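Local coordinates for ferrichrome ABC transporter substrate-binding protein (Staphylococcus pseudintermedius, PDB 5FLY) that binds the iron siderophore ferrichrome and probably delivers it to an ABC transporter in the membrane for uptake, at residues Ala222-Lys225 against Asp226-Gln229; Lys213-Gly216 against Asp217-Thr221. All blocks are in the same frame, centred on the assembly; numbering follows the deposited sequence.

Contact 1: residues Ala222-Lys225 against Asp226-Gln229; sequences AKAK and DAAQ
The ammonium group of Lys223 reaches past its own neighbour to the backbone carbonyl of Ala227, with NZ 2.8 Å from Ala227 O. It meets this carbonyl from above its plane, 41° out of it, while the preceding methylene, CE, rests 3.6 Å from Ala228 O. The same NZ also donates to Ala224 O, at 2.9 Å and close to the line of the C=O bond. A first torsion of 62° sets CG between the backbone N and the carbonyl carbon, and bends at chi3 and chi4 then fold the chain back over the loop. Lysine suits the place because its long, flexible chain carries a donor with several hydrogens to two carbonyls at once.

Both carbonyls belong to a type I beta turn, Ala224 to Ala227, that follows directly on strand 218-223 of the mixed sheet. Its closing bond runs from Ala227 N to Ala224 O, 3.2 Å long with an N-H...O angle of 157°. Ala224 O thus accepts twice, from Lys223 NZ and Ala227 N, which approach opposite faces of its plane, and the lysine clamps the turn from the strand side.

Small residues suit the ends of the turn: the methyls of Ala224 and Ala227 lie side by side, CB to CB 4.1 Å, without crowding the closing bond. At the two middle positions, Lys225 and Asp226 carry polar side chains at the exposed surface. Asp226 turns OD1 back beside Ala224, 3.4 Å from its CB, whereas the chain of Lys225 runs out extended beyond CG, and its side chain touches Asp253 of strand 249-253. Lys223 also packs on Asn251 of that strand and on Pro230, beyond the turn.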
loop_
_atom_site.group_PDB
_atom_site.type_symbol
_atom_site.label_atom_id
_atom_site.label_comp_id
_atom_site.label_asym_id
_atom_site.label_seq_id
_atom_site.Cartn_x
_atom_site.Cartn_y
_atom_site.Cartn_z
ATOM N N ALA A 222 -10.524 3.874 7.791
ATOM C CA ALA A 222 -10.553 3.925 6.338
ATOM C C ALA A 222 -11.882 3.377 5.858
ATOM O O ALA A 222 -12.241 2.253 6.203
ATOM C CB ALA A 222 -9.411 3.139 5.752
ATOM N N LYS A 223 -12.613 4.181 5.098
ATOM C CA LYS A 223 -13.917 3.769 4.589
ATOM C C LYS A 223 -14.214 4.435 3.262
ATOM O O LYS A 223 -13.582 5.429 2.883
ATOM C CB LYS A 223 -15.024 4.100 5.587
ATOM C CG LYS A 223 -15.175 5.596 5.874
ATOM C CD LYS A 223 -16.332 5.879 6.835
ATOM C CE LYS A 223 -17.686 5.667 6.165
ATOM N NZ LYS A 223 -17.994 6.720 5.165
ATOM N N ALA A 224 -15.175 3.870 2.546
ATOM C CA ALA A 224 -15.615 4.483 1.302
ATOM C C ALA A 224 -16.333 5.790 1.574
ATOM O O ALA A 224 -17.094 5.919 2.521
ATOM C CB ALA A 224 -16.518 3.545 0.535
ATOM N N LYS A 225 -16.098 6.764 0.707
ATOM C CA LYS A 225 -16.709 8.075 0.855
ATOM C C LYS A 225 -18.234 7.980 0.830
ATOM O O LYS A 225 -18.912 8.713 1.549
ATOM C CB LYS A 225 -16.205 8.999 -0.256
ATOM C CG LYS A 225 -15.953 10.430 0.170
ATOM C CD LYS A 225 -15.095 11.137 -0.879
ATOM C CE LYS A 225 -14.842 12.599 -0.542
ATOM N NZ LYS A 225 -13.872 13.200 -1.508
ATOM N N ASP A 226 -18.772 7.055 0.036
ATOM C CA ASP A 226 -20.226 6.944 -0.140
ATOM C C ASP A 226 -20.899 5.980 0.848
ATOM O O ASP A 226 -22.116 5.778 0.796
ATOM C CB ASP A 226 -20.555 6.521 -1.581
ATOM C CG ASP A 226 -20.126 5.086 -1.903
ATOM O OD1 ASP A 226 -19.283 4.520 -1.173
ATOM O OD2 ASP A 226 -20.634 4.526 -2.904
ATOM N N ALA A 227 -20.115 5.402 1.755
ATOM C CA ALA A 227 -20.658 4.532 2.790
ATOM C C ALA A 227 -21.203 5.349 3.962
ATOM O O ALA A 227 -20.636 6.382 4.328
ATOM C CB ALA A 227 -19.589 3.567 3.266
ATOM N N ALA A 228 -22.290 4.875 4.567
ATOM C CA ALA A 228 -22.803 5.475 5.796
ATOM C C ALA A 228 -21.829 5.205 6.926
ATOM O O ALA A 228 -20.937 4.368 6.789
ATOM C CB ALA A 228 -24.173 4.923 6.146
ATOM N N GLN A 229 -21.982 5.921 8.034
ATOM C CA GLN A 229 -21.125 5.683 9.197
ATOM C C GLN A 229 -21.025 4.194 9.525
ATOM O O GLN A 229 -22.046 3.513 9.570
ATOM C CB GLN A 229 -21.649 6.416 10.425
ATOM C CG GLN A 229 -20.757 6.253 11.640
ATOM C CD GLN A 229 -21.272 7.007 12.840
ATOM O OE1 GLN A 229 -22.483 7.177 13.003
ATOM N NE2 GLN A 229 -20.355 7.482 13.680
#

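Contact 2: residues Lys213-Gly216 against Asp217-Thr221; sequences KYAG and DVIIT
Between Ala215 and Ile219 the backbone turns a corner, Gly216 being nearly extended and Asp217 helix-like (phi -68°, psi -30°), before the chain settles into strand conformation at Val218. No hydrogen bond joins the two sides of this bend. What meets across it is apolar: the methyl of Ala215 and the far end of Ile219, with Ala215 CB 3.8 Å from Ile219 CD1. Ile219 has CG1 beside its backbone N, chi1 -54°, and its outer torsion is extended, which carries CD1 back toward the start of the bend. On the way CG1 passes 4.1 Å from Gly216 O, a loose van der Waals approach to the carbonyl. The small methyl of Ala215 accommodates the isoleucine's tip, and the branched, hydrophobic isoleucine suits a buried strand position, where its side chain also touches Leu241 and Phe161.

This bend leads from the 3-10 segment ending at Tyr214 into strand 218-223, which lies within the mixed sheet of the protein, parallel to its neighbours 158-164 and 249-253. Backbone bonds of Val218 to Ser157 and Thr159, and of Ile219 to Tyr248 and Phe250, tie the start of the strand to both sides.

Glycine suits the corner in that it adds no side chain there, although its backbone angles are not ones that glycine alone could adopt. Asp217 turns its side chain away from the preceding residues. It is exposed, a place that suits a charged residue, and its OD2 is hydrogen-bonded elsewhere in the structure. Its backbone N is held by the hydroxyl of Ser157.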
loop_
_atom_site.group_PDB
_atom_site.type_symbol
_atom_site.label_atom_id
_atom_site.label_comp_id
_atom_site.label_asym_id
_atom_site.label_seq_id
_atom_site.Cartn_x
_atom_site.Cartn_y
_atom_site.Cartn_z
ATOM N N LYS A 213 -10.163 -3.663 22.058
ATOM C CA LYS A 213 -8.941 -4.355 22.458
ATOM C C LYS A 213 -7.729 -3.873 21.661
ATOM O O LYS A 213 -6.595 -4.047 22.107
ATOM C CB LYS A 213 -9.123 -5.871 22.310
ATOM C CG LYS A 213 -10.092 -6.437 23.338
ATOM C CD LYS A 213 -10.675 -7.783 22.932
ATOM C CE LYS A 213 -9.655 -8.892 23.029
ATOM N NZ LYS A 213 -10.356 -10.210 23.070
ATOM N N TYR A 214 -7.966 -3.247 20.505
ATOM C CA TYR A 214 -6.887 -2.851 19.585
ATOM C C TYR A 214 -6.742 -1.340 19.434
ATOM O O TYR A 214 -5.964 -0.869 18.603
ATOM C CB TYR A 214 -7.116 -3.502 18.210
ATOM C CG TYR A 214 -7.196 -5.002 18.327
ATOM C CD1 TYR A 214 -6.094 -5.734 18.744
ATOM C CD2 TYR A 214 -8.382 -5.683 18.089
ATOM C CE1 TYR A 214 -6.155 -7.105 18.897
ATOM C CE2 TYR A 214 -8.459 -7.060 18.236
ATOM C CZ TYR A 214 -7.334 -7.770 18.642
ATOM O OH TYR A 214 -7.378 -9.138 18.805
ATOM N N ALA A 215 -7.459 -0.579 20.256
ATOM C CA ALA A 215 -7.504 0.875 20.107
ATOM C C ALA A 215 -6.312 1.575 20.761
ATOM O O ALA A 215 -5.968 1.284 21.907
ATOM C CB ALA A 215 -8.804 1.414 20.686
ATOM N N GLY A 216 -5.704 2.504 20.028
ATOM C CA GLY A 216 -4.594 3.309 20.519
ATOM C C GLY A 216 -4.998 4.741 20.819
ATOM O O GLY A 216 -6.184 5.035 20.980
ATOM N N ASP A 217 -4.008 5.630 20.892
ATOM C CA ASP A 217 -4.239 7.029 21.251
ATOM C C ASP A 217 -5.015 7.776 20.173
ATOM O O ASP A 217 -5.768 8.719 20.464
ATOM C CB ASP A 217 -2.906 7.731 21.508
ATOM C CG ASP A 217 -2.157 7.133 22.678
ATOM O OD1 ASP A 217 -2.819 6.737 23.661
ATOM O OD2 ASP A 217 -0.917 7.038 22.601
ATOM N N VAL A 218 -4.815 7.339 18.933
ATOM C CA VAL A 218 -5.445 7.916 17.751
ATOM C C VAL A 218 -6.056 6.756 16.973
ATOM O O VAL A 218 -5.419 5.707 16.824
ATOM C CB VAL A 218 -4.440 8.678 16.863
ATOM C CG1 VAL A 218 -5.106 9.153 15.578
ATOM C CG2 VAL A 218 -3.815 9.850 17.622
ATOM N N ILE A 219 -7.290 6.932 16.499
ATOM C CA ILE A 219 -7.948 5.900 15.709
ATOM C C ILE A 219 -8.394 6.440 14.366
ATOM O O ILE A 219 -9.181 7.371 14.279
ATOM C CB ILE A 219 -9.168 5.306 16.422
ATOM C CG1 ILE A 219 -8.783 4.795 17.810
ATOM C CG2 ILE A 219 -9.789 4.178 15.549
ATOM C CD1 ILE A 219 -9.977 4.389 18.640
ATOM N N ILE A 220 -7.888 5.807 13.323
ATOM C CA ILE A 220 -8.175 6.206 11.967
ATOM C C ILE A 220 -8.990 5.110 11.324
ATOM O O ILE A 220 -8.594 3.948 11.362
ATOM C CB ILE A 220 -6.899 6.469 11.177
ATOM C CG1 ILE A 220 -6.109 7.614 11.833
ATOM C CG2 ILE A 220 -7.237 6.769 9.712
ATOM C CD1 ILE A 220 -4.697 7.763 11.298
ATOM N N THR A 221 -10.138 5.496 10.760
ATOM C CA THR A 221 -11.016 4.574 10.044
ATOM C C THR A 221 -11.001 4.856 8.542
ATOM O O THR A 221 -11.399 5.926 8.084
ATOM C CB THR A 221 -12.454 4.653 10.566
ATOM O OG1 THR A 221 -12.457 4.266 11.941
ATOM C CG2 THR A 221 -13.397 3.725 9.767
#

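Contacts 2 and 1 come in that order along the chain and mark the two ends of one strand, 218-223: the bend around Gly216-Asp217 leads into it, and the turn at 224-227 follows its last residue. Their centres are 18 Å apart, and although their segments adjoin in sequence they do not otherwise touch. The strand they share lies inside the mixed sheet, between parallel strands 158-164 and 249-253. Contact 2 is partly buried, whereas contact 1 is a surface turn, with the side chain of Ala224 about 10 Å from the bound polyether. This places the turn near the ligand pocket but does not make it part of it.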